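Local coordinates for mannan endo-1,4-beta-mannosidase (Cryptopygus antarcticus, PDB 4OOU), which hydrolyses internal beta-1,4-mannosidic linkages at random in mannans, galactomannans and glucomannans, releasing short manno-oligosaccharides, at residues A[121-135]-A[171-185]. Residues are numbered along the deposited sequence; the frame is centred on the assembly and turned at random.
Sequences NGQNVFLILVLFNGA and PSLAAWEVLNEPEGT
V125 O takes a hydrogen bond from S172 OG (2.9 Å), a small hydroxyl suited to a backbone carbonyl. The F126 ring turns its edge to P171 O, with CD1 3.6 Å from A174 CB. L127 O accepts from A174 N and, weakly, A175 N at a beta bulge. L129 CG meets L173 CD1 (3.5 Å), the side chains at about a right angle; their branched apolar ends suit the outer face shared with W176, F132 and L179. On the other face V130 CB, branched and apolar, packs against E177 CB, whose buried carboxylate R81 and Q278 satisfy. L131 N gives E177 O a short, straight hydrogen bond (2.6 Å, N-H...O angle 180°), and L131 CD1 reaches the W176 ring edge. L179 CG, anti to the backbone N (chi1 -176°), sends CD1 to F132 CB and within 3.3 Å of G134 N. G134 N donates to N180 O, which a side chain would hit, so glycine suits; G134 O receives T185 OG1 in plane on a lone pair (2.7 Å), and a valine replacing this threonine would probably leave that carbonyl without its hydroxyl donor. These are neighbouring parallel strands of the GH5 TIM barrel, the second delivering substrate-binding N180 and E181, the probable acid/base, at its C-terminal end.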
ATOM      1  N   ASN A 121      10.753  13.596   3.906  1.00 40.68           N
ATOM      2  CA  ASN A 121      12.136  13.353   4.260  1.00 41.34           C
ATOM      3  C   ASN A 121      12.587  14.252   5.384  1.00 43.20           C
ATOM      4  O   ASN A 121      13.188  13.778   6.317  1.00 52.40           O
ATOM      5  CB  ASN A 121      13.045  13.557   3.043  1.00 41.40           C
ATOM      6  CG  ASN A 121      14.477  13.161   3.316  1.00 42.33           C
ATOM      7  OD1 ASN A 121      15.024  12.241   2.696  1.00 41.28           O
ATOM      8  ND2 ASN A 121      15.076  13.824   4.278  1.00 40.96           N
ATOM      9  N   GLY A 122      12.293  15.541   5.303  1.00 44.20           N
ATOM     10  CA  GLY A 122      12.738  16.498   6.324  1.00 44.28           C
ATOM     11  C   GLY A 122      12.165  16.225   7.707  1.00 42.87           C
ATOM     12  O   GLY A 122      12.735  16.620   8.730  1.00 36.19           O
ATOM     13  N   GLN A 123      11.043  15.512   7.717  1.00 41.43           N
ATOM     14  CA  GLN A 123      10.339  15.147   8.936  1.00 39.50           C
ATOM     15  C   GLN A 123      10.590  13.702   9.347  1.00 38.85           C
ATOM     16  O   GLN A 123       9.956  13.189  10.278  1.00 33.21           O
ATOM     17  CB  GLN A 123       8.865  15.329   8.701  1.00 39.73           C
ATOM     18  CG  GLN A 123       8.451  16.725   8.269  1.00 42.03           C
ATOM     19  CD  GLN A 123       8.825  17.775   9.315  1.00 43.56           C
ATOM     20  OE1 GLN A 123       9.215  18.887   8.978  1.00 50.29           O
ATOM     21  NE2 GLN A 123       8.727  17.415  10.581  1.00 41.98           N
ATOM     22  N   ASN A 124      11.532  13.060   8.658  1.00 37.78           N
ATOM     23  CA  ASN A 124      11.812  11.664   8.879  1.00 38.45           C
ATOM     24  C   ASN A 124      10.550  10.799   8.825  1.00 37.44           C
ATOM     25  O   ASN A 124      10.231  10.034   9.756  1.00 36.78           O
ATOM     26  CB  ASN A 124      12.593  11.478  10.169  1.00 38.83           C
ATOM     27  CG  ASN A 124      14.031  12.011  10.061  1.00 41.19           C
ATOM     28  OD1 ASN A 124      14.735  11.832   9.044  1.00 41.68           O
ATOM     29  ND2 ASN A 124      14.464  12.681  11.111  1.00 38.11           N
ATOM     30  N   VAL A 125       9.848  10.945   7.704  1.00 35.05           N
ATOM     31  CA  VAL A 125       8.713  10.093   7.373  1.00 35.80           C
ATOM     32  C   VAL A 125       8.783   9.464   5.977  1.00 33.54           C
ATOM     33  O   VAL A 125       9.035  10.098   4.982  1.00 37.86           O
ATOM     34  CB  VAL A 125       7.391  10.857   7.465  1.00 33.86           C
ATOM     35  CG1 VAL A 125       6.252  10.024   6.918  1.00 36.65           C
ATOM     36  CG2 VAL A 125       7.133  11.247   8.897  1.00 33.53           C
ATOM     37  N   PHE A 126       8.468   8.195   5.961  1.00 31.95           N
ATOM     38  CA  PHE A 126       8.397   7.408   4.804  1.00 30.86           C
ATOM     39  C   PHE A 126       7.023   7.489   4.174  1.00 35.33           C
ATOM     40  O   PHE A 126       5.967   7.499   4.865  1.00 31.32           O
ATOM     41  CB  PHE A 126       8.634   5.956   5.227  1.00 31.62           C
ATOM     42  CG  PHE A 126      10.080   5.601   5.442  1.00 30.04           C
ATOM     43  CD1 PHE A 126      10.993   5.634   4.360  1.00 29.92           C
ATOM     44  CD2 PHE A 126      10.516   5.175   6.687  1.00 27.69           C
ATOM     45  CE1 PHE A 126      12.322   5.268   4.554  1.00 31.95           C
ATOM     46  CE2 PHE A 126      11.834   4.828   6.895  1.00 30.75           C
ATOM     47  CZ  PHE A 126      12.753   4.869   5.825  1.00 32.22           C
ATOM     48  N   LEU A 127       7.024   7.467   2.846  1.00 38.71           N
ATOM     49  CA  LEU A 127       5.783   7.429   2.115  1.00 39.51           C
ATOM     50  C   LEU A 127       5.575   6.092   1.438  1.00 36.93           C
ATOM     51  O   LEU A 127       6.507   5.481   0.944  1.00 41.57           O
ATOM     52  CB  LEU A 127       5.766   8.546   1.082  1.00 42.26           C
ATOM     53  CG  LEU A 127       5.578   9.952   1.627  1.00 43.02           C
ATOM     54  CD1 LEU A 127       5.085  10.880   0.519  1.00 44.45           C
ATOM     55  CD2 LEU A 127       4.595   9.974   2.794  1.00 42.39           C
ATOM     56  N   ILE A 128       4.344   5.628   1.438  1.00 36.30           N
ATOM     57  CA  ILE A 128       3.961   4.554   0.553  1.00 35.75           C
ATOM     58  C   ILE A 128       2.997   5.192  -0.423  1.00 37.29           C
ATOM     59  O   ILE A 128       2.002   5.810  -0.033  1.00 37.20           O
ATOM     60  CB  ILE A 128       3.314   3.379   1.283  1.00 37.26           C
ATOM     61  CG1 ILE A 128       4.337   2.670   2.173  1.00 37.89           C
ATOM     62  CG2 ILE A 128       2.711   2.393   0.269  1.00 38.04           C
ATOM     63  CD1 ILE A 128       3.709   1.746   3.206  1.00 39.26           C
ATOM     64  N   LEU A 129       3.329   5.094  -1.700  1.00 38.77           N
ATOM     65  CA  LEU A 129       2.506   5.693  -2.720  1.00 37.38           C
ATOM     66  C   LEU A 129       1.637   4.594  -3.273  1.00 35.96           C
ATOM     67  O   LEU A 129       2.168   3.611  -3.754  1.00 37.12           O
ATOM     68  CB  LEU A 129       3.409   6.251  -3.806  1.00 36.46           C
ATOM     69  CG  LEU A 129       4.272   7.383  -3.274  1.00 38.04           C
ATOM     70  CD1 LEU A 129       4.931   8.161  -4.404  1.00 36.73           C
ATOM     71  CD2 LEU A 129       3.466   8.322  -2.373  1.00 37.72           C
ATOM     72  N   VAL A 130       0.316   4.739  -3.209  1.00 34.88           N
ATOM     73  CA  VAL A 130      -0.550   3.710  -3.798  1.00 31.95           C
ATOM     74  C   VAL A 130      -1.090   4.176  -5.139  1.00 32.59           C
ATOM     75  O   VAL A 130      -1.704   5.243  -5.251  1.00 33.00           O
ATOM     76  CB  VAL A 130      -1.594   3.106  -2.818  1.00 32.21           C
ATOM     77  CG1 VAL A 130      -2.027   4.089  -1.806  1.00 32.38           C
ATOM     78  CG2 VAL A 130      -2.817   2.533  -3.535  1.00 34.86           C
ATOM     79  N   LEU A 131      -0.814   3.360  -6.163  1.00 31.31           N
ATOM     80  CA  LEU A 131      -1.045   3.733  -7.545  1.00 30.58           C
ATOM     81  C   LEU A 131      -2.517   3.814  -7.884  1.00 31.46           C
ATOM     82  O   LEU A 131      -3.019   4.905  -8.140  1.00 35.08           O
ATOM     83  CB  LEU A 131      -0.321   2.759  -8.479  1.00 30.75           C
ATOM     84  CG  LEU A 131       0.989   3.265  -9.095  1.00 30.95           C
ATOM     85  CD1 LEU A 131       1.709   4.227  -8.200  1.00 30.15           C
ATOM     86  CD2 LEU A 131       1.887   2.110  -9.465  1.00 30.34           C
ATOM     87  N   PHE A 132      -3.211   2.677  -7.867  1.00 32.44           N
ATOM     88  CA  PHE A 132      -4.639   2.645  -8.177  1.00 34.77           C
ATOM     89  C   PHE A 132      -5.493   2.082  -7.081  1.00 32.91           C
ATOM     90  O   PHE A 132      -5.064   1.278  -6.268  1.00 39.00           O
ATOM     91  CB  PHE A 132      -4.896   1.789  -9.403  1.00 34.36           C
ATOM     92  CG  PHE A 132      -4.186   2.271 -10.630  1.00 35.07           C
ATOM     93  CD1 PHE A 132      -4.735   3.260 -11.419  1.00 37.51           C
ATOM     94  CD2 PHE A 132      -2.996   1.705 -11.018  1.00 33.78           C
ATOM     95  CE1 PHE A 132      -4.071   3.689 -12.567  1.00 38.29           C
ATOM     96  CE2 PHE A 132      -2.341   2.102 -12.169  1.00 33.87           C
ATOM     97  CZ  PHE A 132      -2.872   3.104 -12.938  1.00 36.05           C
ATOM     98  N   ASN A 133      -6.747   2.456  -7.111  1.00 33.34           N
ATOM     99  CA  ASN A 133      -7.733   1.808  -6.245  1.00 31.31           C
ATOM    100  C   ASN A 133      -8.277   0.563  -6.924  1.00 29.19           C
ATOM    101  O   ASN A 133      -8.521   0.617  -8.105  1.00 26.65           O
ATOM    102  CB  ASN A 133      -8.866   2.770  -5.987  1.00 28.47           C
ATOM    103  CG  ASN A 133      -9.672   2.434  -4.753  1.00 31.61           C
ATOM    104  OD1 ASN A 133     -10.749   3.020  -4.553  1.00 34.85           O
ATOM    105  ND2 ASN A 133      -9.176   1.527  -3.896  1.00 30.77           N
ATOM    106  N   GLY A 134      -8.434  -0.544  -6.188  1.00 29.31           N
ATOM    107  CA  GLY A 134      -9.197  -1.708  -6.645  1.00 30.12           C
ATOM    108  C   GLY A 134     -10.474  -1.922  -5.828  1.00 32.23           C
ATOM    109  O   GLY A 134     -11.386  -2.658  -6.240  1.00 30.58           O
ATOM    110  N   ALA A 135     -10.561  -1.293  -4.668  1.00 33.85           N
ATOM    111  CA  ALA A 135     -11.799  -1.356  -3.856  1.00 39.18           C
ATOM    112  C   ALA A 135     -12.989  -0.879  -4.693  1.00 39.77           C
ATOM    113  O   ALA A 135     -13.974  -1.575  -4.864  1.00 36.87           O
ATOM    114  CB  ALA A 135     -11.665  -0.509  -2.578  1.00 39.69           C
ATOM    115  N   PRO A 171      14.900   8.952  -0.707  1.00 42.51           N
ATOM    116  CA  PRO A 171      14.914   7.912   0.329  1.00 43.36           C
ATOM    117  C   PRO A 171      13.617   7.845   1.125  1.00 43.63           C
ATOM    118  O   PRO A 171      13.273   6.794   1.673  1.00 42.52           O
ATOM    119  CB  PRO A 171      16.079   8.344   1.229  1.00 43.12           C
ATOM    120  CG  PRO A 171      16.952   9.165   0.342  1.00 40.71           C
ATOM    121  CD  PRO A 171      15.979   9.937  -0.492  1.00 41.32           C
ATOM    122  N   SER A 172      12.932   8.984   1.151  1.00 42.79           N
ATOM    123  CA  SER A 172      11.620   9.136   1.713  1.00 44.33           C
ATOM    124  C   SER A 172      10.550   8.208   1.091  1.00 42.20           C
ATOM    125  O   SER A 172       9.509   7.961   1.718  1.00 40.30           O
ATOM    126  CB  SER A 172      11.185  10.580   1.549  1.00 45.69           C
ATOM    127  OG  SER A 172      10.589  10.976   2.760  1.00 56.80           O
ATOM    128  N   LEU A 173      10.796   7.731  -0.131  1.00 37.44           N
ATOM    129  CA  LEU A 173       9.856   6.850  -0.819  1.00 38.38           C
ATOM    130  C   LEU A 173      10.128   5.430  -0.416  1.00 37.92           C
ATOM    131  O   LEU A 173      11.007   4.768  -0.965  1.00 37.06           O
ATOM    132  CB  LEU A 173       9.962   6.991  -2.336  1.00 39.58           C
ATOM    133  CG  LEU A 173       8.982   6.229  -3.250  1.00 40.29           C
ATOM    134  CD1 LEU A 173       7.554   6.315  -2.766  1.00 43.74           C
ATOM    135  CD2 LEU A 173       9.055   6.788  -4.648  1.00 40.06           C
ATOM    136  N   ALA A 174       9.370   4.965   0.567  1.00 35.43           N
ATOM    137  CA  ALA A 174       9.557   3.637   1.085  1.00 36.16           C
ATOM    138  C   ALA A 174       9.136   2.559   0.086  1.00 34.50           C
ATOM    139  O   ALA A 174       9.856   1.618  -0.135  1.00 33.27           O
ATOM    140  CB  ALA A 174       8.791   3.489   2.394  1.00 35.75           C
ATOM    141  N   ALA A 175       7.961   2.703  -0.510  1.00 39.22           N
ATOM    142  CA  ALA A 175       7.391   1.643  -1.378  1.00 38.70           C
ATOM    143  C   ALA A 175       6.286   2.134  -2.308  1.00 38.84           C
ATOM    144  O   ALA A 175       5.608   3.146  -2.049  1.00 38.96           O
ATOM    145  CB  ALA A 175       6.848   0.530  -0.519  1.00 37.91           C
ATOM    146  N   TRP A 176       6.098   1.396  -3.394  1.00 39.66           N
ATOM    147  CA  TRP A 176       4.975   1.633  -4.303  1.00 38.73           C
ATOM    148  C   TRP A 176       3.952   0.544  -4.080  1.00 38.06           C
ATOM    149  O   TRP A 176       4.304  -0.621  -3.948  1.00 37.49           O
ATOM    150  CB  TRP A 176       5.432   1.572  -5.760  1.00 38.05           C
ATOM    151  CG  TRP A 176       6.598   2.444  -6.057  1.00 38.12           C
ATOM    152  CD1 TRP A 176       7.907   2.237  -5.687  1.00 38.65           C
ATOM    153  CD2 TRP A 176       6.574   3.671  -6.764  1.00 37.28           C
ATOM    154  NE1 TRP A 176       8.694   3.270  -6.121  1.00 38.29           N
ATOM    155  CE2 TRP A 176       7.903   4.169  -6.784  1.00 39.96           C
ATOM    156  CE3 TRP A 176       5.559   4.417  -7.368  1.00 40.38           C
ATOM    157  CZ2 TRP A 176       8.245   5.356  -7.430  1.00 39.45           C
ATOM    158  CZ3 TRP A 176       5.889   5.592  -7.986  1.00 39.61           C
ATOM    159  CH2 TRP A 176       7.231   6.049  -8.027  1.00 42.29           C
ATOM    160  N   GLU A 177       2.681   0.914  -4.061  1.00 38.09           N
ATOM    161  CA  GLU A 177       1.611  -0.072  -4.003  1.00 36.85           C
ATOM    162  C   GLU A 177       0.793  -0.024  -5.276  1.00 37.84           C
ATOM    163  O   GLU A 177       0.177   0.988  -5.644  1.00 38.65           O
ATOM    164  CB  GLU A 177       0.730   0.161  -2.801  1.00 34.79           C
ATOM    165  CG  GLU A 177      -0.392  -0.825  -2.692  1.00 37.14           C
ATOM    166  CD  GLU A 177      -1.146  -0.727  -1.379  1.00 37.86           C
ATOM    167  OE1 GLU A 177      -0.610  -0.150  -0.394  1.00 29.16           O
ATOM    168  OE2 GLU A 177      -2.297  -1.240  -1.371  1.00 36.17           O
ATOM    169  N   VAL A 178       0.763  -1.150  -5.949  1.00 36.49           N
ATOM    170  CA  VAL A 178       0.164  -1.185  -7.265  1.00 35.28           C
ATOM    171  C   VAL A 178      -1.300  -0.933  -7.190  1.00 30.60           C
ATOM    172  O   VAL A 178      -1.836  -0.112  -7.923  1.00 29.16           O
ATOM    173  CB  VAL A 178       0.348  -2.547  -7.953  1.00 34.78           C
ATOM    174  CG1 VAL A 178      -0.166  -2.465  -9.375  1.00 37.78           C
ATOM    175  CG2 VAL A 178       1.804  -2.942  -7.941  1.00 34.12           C
ATOM    176  N   LEU A 179      -1.964  -1.672  -6.319  1.00 31.70           N
ATOM    177  CA  LEU A 179      -3.420  -1.680  -6.332  1.00 31.92           C
ATOM    178  C   LEU A 179      -3.911  -1.934  -4.917  1.00 33.92           C
ATOM    179  O   LEU A 179      -3.349  -2.759  -4.201  1.00 35.34           O
ATOM    180  CB  LEU A 179      -3.893  -2.747  -7.294  1.00 30.39           C
ATOM    181  CG  LEU A 179      -5.398  -2.869  -7.525  1.00 32.00           C
ATOM    182  CD1 LEU A 179      -5.983  -1.620  -8.190  1.00 31.03           C
ATOM    183  CD2 LEU A 179      -5.684  -4.108  -8.360  1.00 29.57           C
ATOM    184  N   ASN A 180      -4.919  -1.178  -4.497  1.00 33.14           N
ATOM    185  CA  ASN A 180      -5.447  -1.265  -3.136  1.00 30.66           C
ATOM    186  C   ASN A 180      -6.723  -2.121  -3.167  1.00 31.93           C
ATOM    187  O   ASN A 180      -7.605  -1.893  -4.017  1.00 33.05           O
ATOM    188  CB  ASN A 180      -5.781   0.132  -2.608  1.00 28.59           C
ATOM    189  CG  ASN A 180      -6.661   0.096  -1.341  1.00 27.79           C
ATOM    190  OD1 ASN A 180      -6.150  -0.093  -0.232  1.00 28.41           O
ATOM    191  ND2 ASN A 180      -7.977   0.256  -1.505  1.00 25.33           N
ATOM    192  N   GLU A 181      -6.826  -3.078  -2.254  1.00 30.28           N
ATOM    193  CA  GLU A 181      -8.006  -3.956  -2.172  1.00 34.44           C
ATOM    194  C   GLU A 181      -8.493  -4.461  -3.554  1.00 34.40           C
ATOM    195  O   GLU A 181      -9.598  -4.160  -4.015  1.00 35.69           O
ATOM    196  CB  GLU A 181      -9.129  -3.290  -1.337  1.00 34.51           C
ATOM    197  CG  GLU A 181      -8.618  -2.848   0.041  1.00 35.27           C
ATOM    198  CD  GLU A 181      -9.699  -2.602   1.096  1.00 38.35           C
ATOM    199  OE1 GLU A 181     -10.920  -2.469   0.762  1.00 41.44           O
ATOM    200  OE2 GLU A 181      -9.299  -2.536   2.296  1.00 37.25           O
ATOM    201  N   PRO A 182      -7.637  -5.223  -4.231  1.00 35.29           N
ATOM    202  CA  PRO A 182      -7.996  -5.763  -5.536  1.00 36.72           C
ATOM    203  C   PRO A 182      -9.268  -6.590  -5.483  1.00 37.45           C
ATOM    204  O   PRO A 182      -9.891  -6.794  -6.509  1.00 43.67           O
ATOM    205  CB  PRO A 182      -6.817  -6.685  -5.867  1.00 35.78           C
ATOM    206  CG  PRO A 182      -5.673  -6.163  -5.060  1.00 34.59           C
ATOM    207  CD  PRO A 182      -6.277  -5.608  -3.810  1.00 33.92           C
ATOM    208  N   GLU A 183      -9.624  -7.066  -4.295  1.00 38.84           N
ATOM    209  CA  GLU A 183     -10.785  -7.957  -4.085  1.00 40.11           C
ATOM    210  C   GLU A 183     -12.107  -7.231  -4.228  1.00 40.06           C
ATOM    211  O   GLU A 183     -13.171  -7.874  -4.349  1.00 46.93           O
ATOM    212  CB  GLU A 183     -10.749  -8.615  -2.693  1.00 40.80           C
ATOM    213  CG  GLU A 183      -9.493  -9.438  -2.439  1.00 41.08           C
ATOM    214  CD  GLU A 183      -8.284  -8.589  -2.051  1.00 42.67           C
ATOM    215  OE1 GLU A 183      -8.493  -7.554  -1.349  1.00 39.46           O
ATOM    216  OE2 GLU A 183      -7.145  -8.976  -2.446  1.00 36.70           O
ATOM    217  N   GLY A 184     -12.039  -5.902  -4.206  1.00 37.49           N
ATOM    218  CA  GLY A 184     -13.206  -5.059  -4.379  1.00 38.84           C
ATOM    219  C   GLY A 184     -13.859  -5.197  -5.742  1.00 35.87           C
ATOM    220  O   GLY A 184     -15.068  -5.248  -5.845  1.00 31.87           O
ATOM    221  N   THR A 185     -13.027  -5.262  -6.782  1.00 39.13           N
ATOM    222  CA  THR A 185     -13.496  -5.280  -8.154  1.00 37.79           C
ATOM    223  C   THR A 185     -13.158  -6.628  -8.770  1.00 40.43           C
ATOM    224  O   THR A 185     -13.168  -6.807  -9.985  1.00 44.22           O
ATOM    225  CB  THR A 185     -12.906  -4.087  -8.945  1.00 36.30           C
ATOM    226  OG1 THR A 185     -11.503  -3.941  -8.660  1.00 35.14           O
ATOM    227  CG2 THR A 185     -13.634  -2.837  -8.545  1.00 35.80           C
TER